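Local structure of retinol dehydratase (Spodoptera frugiperda, 1FML) at residues 233-238 and 340-345; 254-259 and 277-282; 286-291 and 307-312. The protein probably acts as a sulfotransferase-family enzyme that dehydrates retinol, and is here bound to retinol and adenosine-3'-5'-diphosphate. One frame throughout, in Å; residues are numbered along the deposited sequence.

Interaction 1 of 3, residues 233-238 and 340-345; sequences EAWAKR and KDTDLR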
loop_
_atom_site.group_PDB
_atom_site.type_symbol
_atom_site.label_atom_id
_atom_site.label_comp_id
_atom_site.label_asym_id
_atom_site.label_seq_id
_atom_site.Cartn_x
_atom_site.Cartn_y
_atom_site.Cartn_z
ATOM N N GLU A 233 -5.281 1.924 -14.113
ATOM C CA GLU A 233 -4.113 2.614 -14.627
ATOM C C GLU A 233 -2.981 1.640 -14.861
ATOM O O GLU A 233 -2.368 1.662 -15.915
ATOM C CB GLU A 233 -3.658 3.713 -13.686
ATOM C CG GLU A 233 -4.293 5.049 -13.994
ATOM C CD GLU A 233 -3.724 6.146 -13.142
ATOM O OE1 GLU A 233 -2.485 6.158 -12.973
ATOM O OE2 GLU A 233 -4.497 6.999 -12.645
ATOM N N ALA A 234 -2.691 0.777 -13.897
ATOM C CA ALA A 234 -1.617 -0.193 -14.092
ATOM C C ALA A 234 -2.038 -1.203 -15.154
ATOM O O ALA A 234 -1.242 -1.585 -16.008
ATOM C CB ALA A 234 -1.297 -0.908 -12.795
ATOM N N TRP A 235 -3.295 -1.630 -15.101
ATOM C CA TRP A 235 -3.811 -2.594 -16.063
ATOM C C TRP A 235 -3.399 -2.231 -17.491
ATOM O O TRP A 235 -2.758 -3.019 -18.184
ATOM C CB TRP A 235 -5.336 -2.648 -15.976
ATOM C CG TRP A 235 -5.953 -3.788 -16.759
ATOM C CD1 TRP A 235 -6.812 -3.691 -17.817
ATOM C CD2 TRP A 235 -5.743 -5.189 -16.543
ATOM N NE1 TRP A 235 -7.148 -4.938 -18.270
ATOM C CE2 TRP A 235 -6.505 -5.877 -17.508
ATOM C CE3 TRP A 235 -4.983 -5.929 -15.631
ATOM C CZ2 TRP A 235 -6.529 -7.277 -17.585
ATOM C CZ3 TRP A 235 -5.007 -7.321 -15.707
ATOM C CH2 TRP A 235 -5.773 -7.977 -16.677
ATOM N N ALA A 236 -3.772 -1.026 -17.909
ATOM C CA ALA A 236 -3.477 -0.527 -19.247
ATOM C C ALA A 236 -1.997 -0.568 -19.626
ATOM O O ALA A 236 -1.649 -0.407 -20.797
ATOM C CB ALA A 236 -3.998 0.893 -19.384
ATOM N N LYS A 237 -1.126 -0.780 -18.642
ATOM C CA LYS A 237 0.311 -0.829 -18.896
ATOM C C LYS A 237 0.920 -2.226 -18.748
ATOM O O LYS A 237 2.131 -2.384 -18.835
ATOM C CB LYS A 237 1.025 0.136 -17.955
ATOM C CG LYS A 237 0.748 1.607 -18.234
ATOM C CD LYS A 237 1.517 2.064 -19.455
ATOM C CE LYS A 237 1.426 3.564 -19.638
ATOM N NZ LYS A 237 2.222 3.984 -20.828
ATOM N N ARG A 238 0.082 -3.235 -18.539
ATOM C CA ARG A 238 0.561 -4.598 -18.356
ATOM C C ARG A 238 1.278 -5.167 -19.566
ATOM O O ARG A 238 2.056 -6.130 -19.455
ATOM C CB ARG A 238 -0.601 -5.514 -17.988
ATOM C CG ARG A 238 -1.641 -5.663 -19.077
ATOM C CD ARG A 238 -2.965 -6.121 -18.499
ATOM N NE ARG A 238 -4.064 -5.725 -19.365
ATOM C CZ ARG A 238 -4.558 -6.481 -20.330
ATOM N NH1 ARG A 238 -4.059 -7.687 -20.551
ATOM N NH2 ARG A 238 -5.536 -6.020 -21.089
ATOM N N LYS A 340 -17.318 -3.044 -16.879
ATOM C CA LYS A 340 -18.048 -3.008 -18.138
ATOM C C LYS A 340 -17.149 -2.249 -19.119
ATOM O O LYS A 340 -16.560 -1.235 -18.762
ATOM C CB LYS A 340 -19.370 -2.257 -17.965
ATOM C CG LYS A 340 -20.094 -1.952 -19.269
ATOM C CD LYS A 340 -21.346 -1.121 -19.022
ATOM C CE LYS A 340 -22.113 -0.826 -20.314
ATOM N NZ LYS A 340 -21.417 0.147 -21.194
ATOM N N ASP A 341 -17.025 -2.744 -20.344
ATOM C CA ASP A 341 -16.198 -2.070 -21.345
ATOM C C ASP A 341 -14.731 -1.912 -20.931
ATOM O O ASP A 341 -14.147 -0.829 -20.993
ATOM C CB ASP A 341 -16.815 -0.710 -21.696
ATOM C CG ASP A 341 -18.010 -0.835 -22.639
ATOM O OD1 ASP A 341 -17.791 -1.051 -23.849
ATOM O OD2 ASP A 341 -19.167 -0.733 -22.174
ATOM N N THR A 342 -14.157 -3.029 -20.507
ATOM C CA THR A 342 -12.766 -3.134 -20.098
ATOM C C THR A 342 -12.501 -4.628 -19.980
ATOM O O THR A 342 -13.401 -5.390 -19.626
ATOM C CB THR A 342 -12.516 -2.475 -18.753
ATOM O OG1 THR A 342 -11.131 -2.620 -18.416
ATOM C CG2 THR A 342 -13.366 -3.114 -17.687
ATOM N N ASP A 343 -11.281 -5.047 -20.288
ATOM C CA ASP A 343 -10.942 -6.464 -20.225
ATOM C C ASP A 343 -10.385 -6.912 -18.870
ATOM O O ASP A 343 -9.966 -8.056 -18.700
ATOM C CB ASP A 343 -9.984 -6.823 -21.370
ATOM C CG ASP A 343 -8.777 -5.907 -21.450
ATOM O OD1 ASP A 343 -8.880 -4.716 -21.073
ATOM O OD2 ASP A 343 -7.724 -6.387 -21.918
ATOM N N LEU A 344 -10.420 -6.007 -17.899
ATOM C CA LEU A 344 -9.943 -6.291 -16.554
ATOM C C LEU A 344 -10.818 -7.341 -15.864
ATOM O O LEU A 344 -12.020 -7.148 -15.711
ATOM C CB LEU A 344 -9.952 -4.998 -15.736
ATOM C CG LEU A 344 -9.582 -5.122 -14.265
ATOM C CD1 LEU A 344 -8.132 -5.569 -14.125
ATOM C CD2 LEU A 344 -9.792 -3.797 -13.610
ATOM N N ARG A 345 -10.216 -8.447 -15.439
ATOM C CA ARG A 345 -10.964 -9.508 -14.767
ATOM C C ARG A 345 -10.174 -10.057 -13.583
ATOM O O ARG A 345 -8.950 -10.168 -13.650
ATOM C CB ARG A 345 -11.271 -10.663 -15.742
ATOM C CG ARG A 345 -12.077 -10.276 -16.973
ATOM C CD ARG A 345 -13.427 -9.706 -16.576
ATOM N NE ARG A 345 -14.092 -8.992 -17.668
ATOM C CZ ARG A 345 -14.825 -9.568 -18.616
ATOM N NH1 ARG A 345 -15.010 -10.888 -18.636
ATOM N NH2 ARG A 345 -15.379 -8.812 -19.552
HETATM O O HOH W 1 -6.449 -3.297 -21.448
#

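Interaction 2 of 3, residues 254-259 and 277-282; sequences DLPGCI and RLCEHL. With A3P (adenosine-3'-5'-diphosphate), chain D.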
loop_
_atom_site.group_PDB
_atom_site.type_symbol
_atom_site.label_atom_id
_atom_site.label_comp_id
_atom_site.label_asym_id
_atom_site.label_seq_id
_atom_site.Cartn_x
_atom_site.Cartn_y
_atom_site.Cartn_z
ATOM N N ASP A 254 -1.317 -20.316 -7.057
ATOM C CA ASP A 254 -0.075 -20.894 -7.573
ATOM C C ASP A 254 1.147 -20.031 -7.252
ATOM O O ASP A 254 1.646 -19.275 -8.097
ATOM C CB ASP A 254 -0.205 -21.095 -9.086
ATOM C CG ASP A 254 1.073 -21.577 -9.726
ATOM O OD1 ASP A 254 1.715 -22.485 -9.153
ATOM O OD2 ASP A 254 1.420 -21.055 -10.808
ATOM N N LEU A 255 1.625 -20.159 -6.021
ATOM C CA LEU A 255 2.770 -19.389 -5.576
ATOM C C LEU A 255 4.002 -19.745 -6.396
ATOM O O LEU A 255 4.720 -18.861 -6.870
ATOM C CB LEU A 255 3.019 -19.637 -4.085
ATOM C CG LEU A 255 4.024 -18.701 -3.411
ATOM C CD1 LEU A 255 3.594 -17.241 -3.592
ATOM C CD2 LEU A 255 4.128 -19.055 -1.935
ATOM N N PRO A 256 4.264 -21.048 -6.577
ATOM C CA PRO A 256 5.438 -21.459 -7.359
ATOM C C PRO A 256 5.470 -20.800 -8.736
ATOM O O PRO A 256 6.530 -20.423 -9.236
ATOM C CB PRO A 256 5.281 -22.975 -7.440
ATOM C CG PRO A 256 4.632 -23.314 -6.079
ATOM C CD PRO A 256 3.584 -22.210 -5.969
ATOM N N GLY A 257 4.293 -20.656 -9.336
ATOM C CA GLY A 257 4.188 -20.050 -10.653
ATOM C C GLY A 257 4.296 -18.542 -10.628
ATOM O O GLY A 257 4.752 -17.936 -11.592
ATOM N N CYS A 258 3.861 -17.924 -9.536
ATOM C CA CYS A 258 3.963 -16.479 -9.425
ATOM C C CYS A 258 5.423 -16.107 -9.259
ATOM O O CYS A 258 5.902 -15.159 -9.879
ATOM C CB CYS A 258 3.153 -15.960 -8.243
ATOM S SG CYS A 258 1.367 -15.988 -8.512
ATOM N N ILE A 259 6.145 -16.857 -8.436
ATOM C CA ILE A 259 7.555 -16.554 -8.250
ATOM C C ILE A 259 8.273 -16.637 -9.585
ATOM O O ILE A 259 9.028 -15.733 -9.948
ATOM C CB ILE A 259 8.245 -17.533 -7.297
ATOM C CG1 ILE A 259 7.790 -17.290 -5.865
ATOM C CG2 ILE A 259 9.754 -17.378 -7.409
ATOM C CD1 ILE A 259 8.312 -18.337 -4.903
ATOM N N ARG A 277 12.358 -23.052 -2.568
ATOM C CA ARG A 277 13.017 -22.536 -1.374
ATOM C C ARG A 277 12.375 -21.214 -0.957
ATOM O O ARG A 277 12.376 -20.851 0.221
ATOM C CB ARG A 277 14.507 -22.348 -1.668
ATOM C CG ARG A 277 15.374 -22.029 -0.468
ATOM C CD ARG A 277 16.813 -21.821 -0.924
ATOM N NE ARG A 277 17.654 -21.218 0.106
ATOM C CZ ARG A 277 18.829 -20.643 -0.141
ATOM N NH1 ARG A 277 19.298 -20.596 -1.379
ATOM N NH2 ARG A 277 19.530 -20.104 0.845
ATOM N N LEU A 278 11.827 -20.497 -1.934
ATOM C CA LEU A 278 11.162 -19.230 -1.670
ATOM C C LEU A 278 9.741 -19.464 -1.185
ATOM O O LEU A 278 9.261 -18.746 -0.313
ATOM C CB LEU A 278 11.149 -18.371 -2.928
ATOM C CG LEU A 278 12.466 -17.640 -3.178
ATOM C CD1 LEU A 278 12.538 -17.129 -4.610
ATOM C CD2 LEU A 278 12.580 -16.497 -2.170
ATOM N N CYS A 279 9.075 -20.473 -1.745
ATOM C CA CYS A 279 7.706 -20.810 -1.352
ATOM C C CYS A 279 7.599 -21.096 0.139
ATOM O O CYS A 279 6.669 -20.638 0.804
ATOM C CB CYS A 279 7.207 -22.033 -2.119
ATOM S SG CYS A 279 6.905 -21.735 -3.847
ATOM N N GLU A 280 8.539 -21.871 0.666
ATOM C CA GLU A 280 8.514 -22.184 2.082
ATOM C C GLU A 280 8.733 -20.906 2.886
ATOM O O GLU A 280 8.130 -20.716 3.942
ATOM C CB GLU A 280 9.576 -23.243 2.400
ATOM C CG GLU A 280 10.933 -23.005 1.745
ATOM C CD GLU A 280 11.732 -24.294 1.547
ATOM O OE1 GLU A 280 12.926 -24.207 1.174
ATOM O OE2 GLU A 280 11.166 -25.392 1.754
ATOM N N HIS A 281 9.569 -20.014 2.358
ATOM C CA HIS A 281 9.881 -18.748 3.023
ATOM C C HIS A 281 8.690 -17.806 3.061
ATOM O O HIS A 281 8.647 -16.886 3.871
ATOM C CB HIS A 281 11.050 -18.047 2.314
ATOM C CG HIS A 281 11.415 -16.718 2.910
ATOM N ND1 HIS A 281 12.003 -16.594 4.151
ATOM C CD2 HIS A 281 11.245 -15.456 2.449
ATOM C CE1 HIS A 281 12.178 -15.313 4.427
ATOM N NE2 HIS A 281 11.725 -14.602 3.411
ATOM N N LEU A 282 7.729 -18.033 2.176
ATOM C CA LEU A 282 6.549 -17.191 2.112
ATOM C C LEU A 282 5.337 -17.839 2.747
ATOM O O LEU A 282 4.219 -17.366 2.559
ATOM C CB LEU A 282 6.228 -16.833 0.656
ATOM C CG LEU A 282 6.705 -15.478 0.123
ATOM C CD1 LEU A 282 5.812 -14.386 0.668
ATOM C CD2 LEU A 282 8.150 -15.240 0.510
HETATM P P1 A3P D . -5.553 -9.928 4.921
HETATM O O1P A3P D . -5.951 -8.695 5.676
HETATM O O2P A3P D . -5.015 -10.970 5.842
HETATM O O3P A3P D . -6.739 -10.445 4.139
HETATM P P2 A3P D . -0.309 -5.518 1.764
HETATM O O4P A3P D . 1.053 -6.070 2.123
HETATM O O5P A3P D . -0.365 -5.060 0.334
HETATM O O6P A3P D . -0.679 -4.391 2.696
HETATM O "O5'" A3P D . -1.389 -6.677 1.939
HETATM C "C5'" A3P D . -1.596 -7.305 3.185
HETATM C "C4'" A3P D . -2.437 -8.559 2.979
HETATM O "O4'" A3P D . -1.553 -9.644 2.552
HETATM C "C3'" A3P D . -3.105 -9.050 4.243
HETATM O "O3'" A3P D . -4.396 -9.579 3.868
HETATM C "C2'" A3P D . -2.077 -10.051 4.762
HETATM O "O2'" A3P D . -2.487 -10.947 5.799
HETATM C "C1'" A3P D . -1.648 -10.725 3.465
HETATM N N9 A3P D . -0.343 -11.381 3.527
HETATM C C8 A3P D . 0.861 -10.915 4.071
HETATM N N7 A3P D . 1.878 -11.749 3.963
HETATM C C5 A3P D . 1.318 -12.844 3.305
HETATM C C6 A3P D . 1.858 -14.103 2.869
HETATM N N6 A3P D . 3.149 -14.435 3.066
HETATM N N1 A3P D . 0.997 -15.030 2.203
HETATM C C2 A3P D . -0.329 -14.710 1.990
HETATM N N3 A3P D . -0.952 -13.525 2.370
HETATM C C4 A3P D . -0.067 -12.635 3.022
#

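Interaction 3 of 3, residues 286-291 and 307-312; sequences KFKNNG and GEHFIR. With A3P (adenosine-3'-5'-diphosphate), chain D; RTL (retinol), chain E.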
loop_
_atom_site.group_PDB
_atom_site.type_symbol
_atom_site.label_atom_id
_atom_site.label_comp_id
_atom_site.label_asym_id
_atom_site.label_seq_id
_atom_site.Cartn_x
_atom_site.Cartn_y
_atom_site.Cartn_z
ATOM N N LYS A 286 4.829 -18.634 8.731
ATOM C CA LYS A 286 6.257 -18.369 8.828
ATOM C C LYS A 286 6.499 -16.871 8.601
ATOM O O LYS A 286 7.354 -16.250 9.242
ATOM C CB LYS A 286 6.995 -19.210 7.776
ATOM C CG LYS A 286 8.477 -19.431 8.040
ATOM C CD LYS A 286 9.072 -20.442 7.047
ATOM C CE LYS A 286 10.592 -20.587 7.208
ATOM N NZ LYS A 286 11.359 -19.335 6.880
ATOM N N PHE A 287 5.722 -16.294 7.691
ATOM C CA PHE A 287 5.833 -14.877 7.362
ATOM C C PHE A 287 5.235 -14.039 8.491
ATOM O O PHE A 287 5.879 -13.148 9.024
ATOM C CB PHE A 287 5.096 -14.606 6.052
ATOM C CG PHE A 287 5.699 -13.515 5.235
ATOM C CD1 PHE A 287 7.001 -13.630 4.756
ATOM C CD2 PHE A 287 4.976 -12.364 4.943
ATOM C CE1 PHE A 287 7.579 -12.612 4.000
ATOM C CE2 PHE A 287 5.550 -11.338 4.184
ATOM C CZ PHE A 287 6.857 -11.464 3.712
ATOM N N LYS A 288 3.995 -14.343 8.847
ATOM C CA LYS A 288 3.280 -13.656 9.914
ATOM C C LYS A 288 4.090 -13.564 11.202
ATOM O O LYS A 288 3.862 -12.678 12.033
ATOM C CB LYS A 288 1.954 -14.384 10.188
ATOM C CG LYS A 288 1.212 -13.903 11.416
ATOM C CD LYS A 288 -0.205 -14.457 11.454
ATOM C CE LYS A 288 -0.878 -14.183 12.798
ATOM N NZ LYS A 288 -0.765 -12.760 13.217
ATOM N N ASN A 289 5.032 -14.481 11.377
ATOM C CA ASN A 289 5.853 -14.473 12.578
ATOM C C ASN A 289 7.268 -14.012 12.295
ATOM O O ASN A 289 8.132 -14.044 13.170
ATOM C CB ASN A 289 5.866 -15.860 13.211
ATOM C CG ASN A 289 4.518 -16.244 13.764
ATOM O OD1 ASN A 289 3.965 -15.540 14.603
ATOM N ND2 ASN A 289 3.974 -17.359 13.294
ATOM N N ASN A 290 7.501 -13.584 11.062
ATOM C CA ASN A 290 8.813 -13.102 10.675
ATOM C C ASN A 290 8.937 -11.668 11.161
ATOM O O ASN A 290 8.228 -10.781 10.691
ATOM C CB ASN A 290 8.975 -13.145 9.160
ATOM C CG ASN A 290 10.413 -12.942 8.731
ATOM O OD1 ASN A 290 11.154 -12.170 9.357
ATOM N ND2 ASN A 290 10.821 -13.628 7.661
ATOM N N GLY A 291 9.840 -11.452 12.110
ATOM C CA GLY A 291 10.026 -10.120 12.654
ATOM C C GLY A 291 10.480 -9.053 11.671
ATOM O O GLY A 291 10.225 -7.870 11.879
ATOM N N GLY A 307 -4.993 -6.643 19.384
ATOM C CA GLY A 307 -5.822 -7.477 18.533
ATOM C C GLY A 307 -5.743 -7.228 17.036
ATOM O O GLY A 307 -6.586 -7.714 16.279
ATOM N N GLU A 308 -4.748 -6.465 16.601
ATOM C CA GLU A 308 -4.585 -6.198 15.190
ATOM C C GLU A 308 -3.172 -6.545 14.803
ATOM O O GLU A 308 -2.272 -6.485 15.627
ATOM C CB GLU A 308 -4.891 -4.737 14.875
ATOM C CG GLU A 308 -6.389 -4.443 14.791
ATOM C CD GLU A 308 -7.091 -5.216 13.669
ATOM O OE1 GLU A 308 -6.505 -6.166 13.109
ATOM O OE2 GLU A 308 -8.248 -4.881 13.356
ATOM N N HIS A 309 -2.972 -6.924 13.550
ATOM C CA HIS A 309 -1.643 -7.306 13.095
ATOM C C HIS A 309 -1.490 -6.927 11.644
ATOM O O HIS A 309 -2.458 -6.974 10.888
ATOM C CB HIS A 309 -1.475 -8.808 13.251
ATOM C CG HIS A 309 -1.733 -9.287 14.639
ATOM N ND1 HIS A 309 -0.794 -9.193 15.643
ATOM C CD2 HIS A 309 -2.848 -9.793 15.212
ATOM C CE1 HIS A 309 -1.320 -9.621 16.776
ATOM N NE2 HIS A 309 -2.567 -9.991 16.543
ATOM N N PHE A 310 -0.273 -6.560 11.257
ATOM C CA PHE A 310 -0.014 -6.173 9.881
ATOM C C PHE A 310 -0.225 -7.361 8.948
ATOM O O PHE A 310 -0.501 -7.191 7.766
ATOM C CB PHE A 310 1.408 -5.631 9.733
ATOM C CG PHE A 310 1.684 -5.038 8.382
ATOM C CD1 PHE A 310 0.946 -3.948 7.926
ATOM C CD2 PHE A 310 2.666 -5.580 7.554
ATOM C CE1 PHE A 310 1.180 -3.407 6.661
ATOM C CE2 PHE A 310 2.905 -5.046 6.291
ATOM C CZ PHE A 310 2.161 -3.956 5.843
ATOM N N ILE A 311 -0.089 -8.563 9.491
ATOM C CA ILE A 311 -0.287 -9.792 8.730
ATOM C C ILE A 311 -1.381 -10.578 9.445
ATOM O O ILE A 311 -1.133 -11.167 10.487
ATOM C CB ILE A 311 1.021 -10.593 8.681
ATOM C CG1 ILE A 311 2.093 -9.721 8.027
ATOM C CG2 ILE A 311 0.834 -11.872 7.903
ATOM C CD1 ILE A 311 3.427 -10.375 7.822
ATOM N N ARG A 312 -2.591 -10.579 8.893
ATOM C CA ARG A 312 -3.728 -11.250 9.526
ATOM C C ARG A 312 -4.026 -12.695 9.155
ATOM O O ARG A 312 -3.463 -13.625 9.720
ATOM C CB ARG A 312 -5.013 -10.468 9.274
ATOM C CG ARG A 312 -5.197 -9.181 10.023
ATOM C CD ARG A 312 -6.638 -8.754 9.843
ATOM N NE ARG A 312 -7.063 -8.911 8.454
ATOM C CZ ARG A 312 -8.165 -9.549 8.071
ATOM N NH1 ARG A 312 -8.973 -10.100 8.970
ATOM N NH2 ARG A 312 -8.455 -9.638 6.779
HETATM P P1 A3P D . -5.553 -9.928 4.921
HETATM O O1P A3P D . -5.951 -8.695 5.676
HETATM O O2P A3P D . -5.015 -10.970 5.842
HETATM O O3P A3P D . -6.739 -10.445 4.139
HETATM P P2 A3P D . -0.309 -5.518 1.764
HETATM O O4P A3P D . 1.053 -6.070 2.123
HETATM O O5P A3P D . -0.365 -5.060 0.334
HETATM O O6P A3P D . -0.679 -4.391 2.696
HETATM O "O5'" A3P D . -1.389 -6.677 1.939
HETATM C "C5'" A3P D . -1.596 -7.305 3.185
HETATM C "C4'" A3P D . -2.437 -8.559 2.979
HETATM O "O4'" A3P D . -1.553 -9.644 2.552
HETATM C "C3'" A3P D . -3.105 -9.050 4.243
HETATM O "O3'" A3P D . -4.396 -9.579 3.868
HETATM C "C2'" A3P D . -2.077 -10.051 4.762
HETATM O "O2'" A3P D . -2.487 -10.947 5.799
HETATM C "C1'" A3P D . -1.648 -10.725 3.465
HETATM N N9 A3P D . -0.343 -11.381 3.527
HETATM C C8 A3P D . 0.861 -10.915 4.071
HETATM N N7 A3P D . 1.878 -11.749 3.963
HETATM C C5 A3P D . 1.318 -12.844 3.305
HETATM C C6 A3P D . 1.858 -14.103 2.869
HETATM N N6 A3P D . 3.149 -14.435 3.066
HETATM N N1 A3P D . 0.997 -15.030 2.203
HETATM C C2 A3P D . -0.329 -14.710 1.990
HETATM N N3 A3P D . -0.952 -13.525 2.370
HETATM C C4 A3P D . -0.067 -12.635 3.022
HETATM C C1 RTL E . 0.594 6.697 13.079
HETATM C C2 RTL E . 0.140 8.051 13.696
HETATM C C3 RTL E . 1.180 9.143 13.532
HETATM C C4 RTL E . 2.577 9.195 12.929
HETATM C C5 RTL E . 2.843 7.792 12.395
HETATM C C6 RTL E . 2.021 6.669 12.424
HETATM C C7 RTL E . 2.411 5.352 11.858
HETATM C C8 RTL E . 2.523 5.024 10.536
HETATM C C9 RTL E . 2.905 3.673 10.104
HETATM C C10 RTL E . 3.000 3.395 8.763
HETATM C C11 RTL E . 3.354 2.101 8.124
HETATM C C12 RTL E . 2.308 1.596 7.388
HETATM C C13 RTL E . 2.067 0.384 6.575
HETATM C C14 RTL E . 1.008 -0.061 5.831
HETATM C C15 RTL E . 0.891 0.418 4.438
HETATM O O1 RTL E . 1.701 -0.267 3.573
HETATM C C16 RTL E . -0.546 6.459 12.079
HETATM C C17 RTL E . 0.411 5.736 14.260
HETATM C C18 RTL E . 4.253 7.742 11.791
HETATM C C19 RTL E . 3.186 2.597 11.162
HETATM C C20 RTL E . 3.354 -0.458 6.649
#

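Interaction 1 of 3, residues 233-238 and 340-345
The indole of Trp235 is overlapped on one face by the CD1 methyl of Leu344, which lies 3.6 Å from the centroid of the six-membered ring in a CH-pi contact. Only 19° off the ring normal, the methyl is displaced from the ring centre toward the CD2-CE3 side, with CD1 of Leu344 3.4 Å from CD2 of Trp235. On the opposite face lies Arg238, from the same segment: a type I turn from Trp235 to Arg238 folds the arginine back, so that its NE sits above the middle of the indole and its guanidinium covers CZ2. The indole is thus sandwiched between an aliphatic branch and a cationic group. Its polar edge faces Asp343, whose OD1, near the ring plane, accepts a weak hydrogen bond from Trp235 NE1 at 3.3 Å. CG of Asp343 stands between the backbone N and the carbonyl carbon (chi1 51°), which swings the carboxylate toward the ring edge. A water joins the two charged groups, 2.8 Å from Asp343 OD1 and 2.9 Å from Arg238 NH2. The same two residues also form a salt bridge, but its modelled length is too short to be trusted. Trp235 further meets Phe245 edge-to-face, and Leu344 leans on Val231 and Lys232. This surface contact joins helix 227-235 and the turn Trp235-Arg238 to the C-terminal tail after helix 325-338, beside strand 243-247, an outermost strand of the five-stranded parallel sheet in the alpha/beta sulfotransferase fold.

Interaction 2 of 3, residues 254-259 and 277-282
Ile259 and Leu278 meet obliquely, the CD1 methyl of Ile259 resting 3.5 Å from CB of Leu278. CG1 of Ile259 stands anti to the carbonyl carbon (chi1 -72°) and the chain runs on extended, which carries CD1 across to the facing helix while CG2 turns to a methyl of the same leucine. CD1 of Ile259 also reaches the sulfur of Cys279, 3.8 Å away. From another side, the ring of Pro256 comes up against that sulfur, its CG 3.6 Å from Cys279 SG, so that the thiol is wedged against both the proline and the isoleucine. Leu255 and Leu282 cross at about a right angle, CD2 of Leu255 lying 4.0 Å from CB of Leu282. Helix 255-259 and helix 277-281, the latter with Leu282 directly after it, run at 117° with axes 9.7 Å apart at their closest. The two helices, successive in the chain and linked by a short loop, are thus steeply inclined to each other. Asp254 is the N-cap of the first, its OD1 accepting a weak capping bond from Gly257 N. Leu278 and Leu282 also rest on helix 76-87, through Leu85 and through Met78 and Leu82 respectively. At Leu282 the carbonyl O accepts a nearly straight hydrogen bond (166°) from the amino N6 of adenosine-3'-5'-diphosphate, 3.2 Å away. No hydrogen bond spans the two segments: they are held by methyls, methylenes and one thiol, while a backbone carbonyl is left to read the adenine amino group, a chemistry consistent with selection of the adenine base.

Interaction 3 of 3, residues 286-291 and 307-312
The CA atoms of Lys288 and Ile311 lie 5.4 Å apart, the nearest approach of two segments of different shape: the C-terminal part of helix 284-288 with the loop that follows, and an irregular loop, 307-312, extended in part, passing alongside. A backbone bond from Asn290 N to Phe287 O closes a turn here. Across the gap, Lys288 and Ile311 slide past each other in opposite directions, CB of the lysine 3.6 Å from CG2 of the isoleucine. The lysine runs extended as far as CE and then bends (chi4 50°), which brings NZ to the carbonyl O of Ile311 at 3.2 Å, with the ammonium almost in line with the C=O bond (175°). The same NZ stands over one face of the His309 imidazole, 3.9 Å from its CG; ND1 of that histidine is held by Glu296. Arg312 opens the RKG signature of the cytosolic sulfotransferases, which here, as in relatives, receives the 3'-phosphate of the nucleotide. Its guanidinium meets phosphate oxygen O1P edge-on, in its own plane, through both NE at 3.0 Å and NH2 at 2.9 Å. Two donors on one oxygen should limit rotation of the guanidinium, and its positive charge probably offsets the negative charge of the phosphate. The backbone N of Arg312 adds a weak hydrogen bond to the ribose O2'. Ile311 extends its CD1 methyl toward the ring of Phe287, 3.8 Å from CD2, and that ring in turn approaches the adenine obliquely, with CD2 of Phe287 3.3 Å from N7 of the nucleotide. Phe310 lies against retinol, its CE1 and CZ near C14 and C20, while its carbonyl O accepts from Arg73.

Overall arrangement
Following the chain from the N terminus, segment 233-238 comes first and meets 340-345 only about a hundred residues later, so interaction 1 closes the widest loop. Interactions 2 and 3 both fall within that loop, one after the other without crossing: 254-259 meets 277-282, and then 286-291 meets 307-312. Interaction 2 pairs successive helices; interaction 3 brings a later loop back to helix 284-288. These two touch, through Glu280 and His281 against Lys286, Phe287 and Asn290, and share the nucleotide. Interaction 1 lies apart, its nearest atoms about 13 Å from interaction 2, and fastens the C-terminal tail beside strand 243-247.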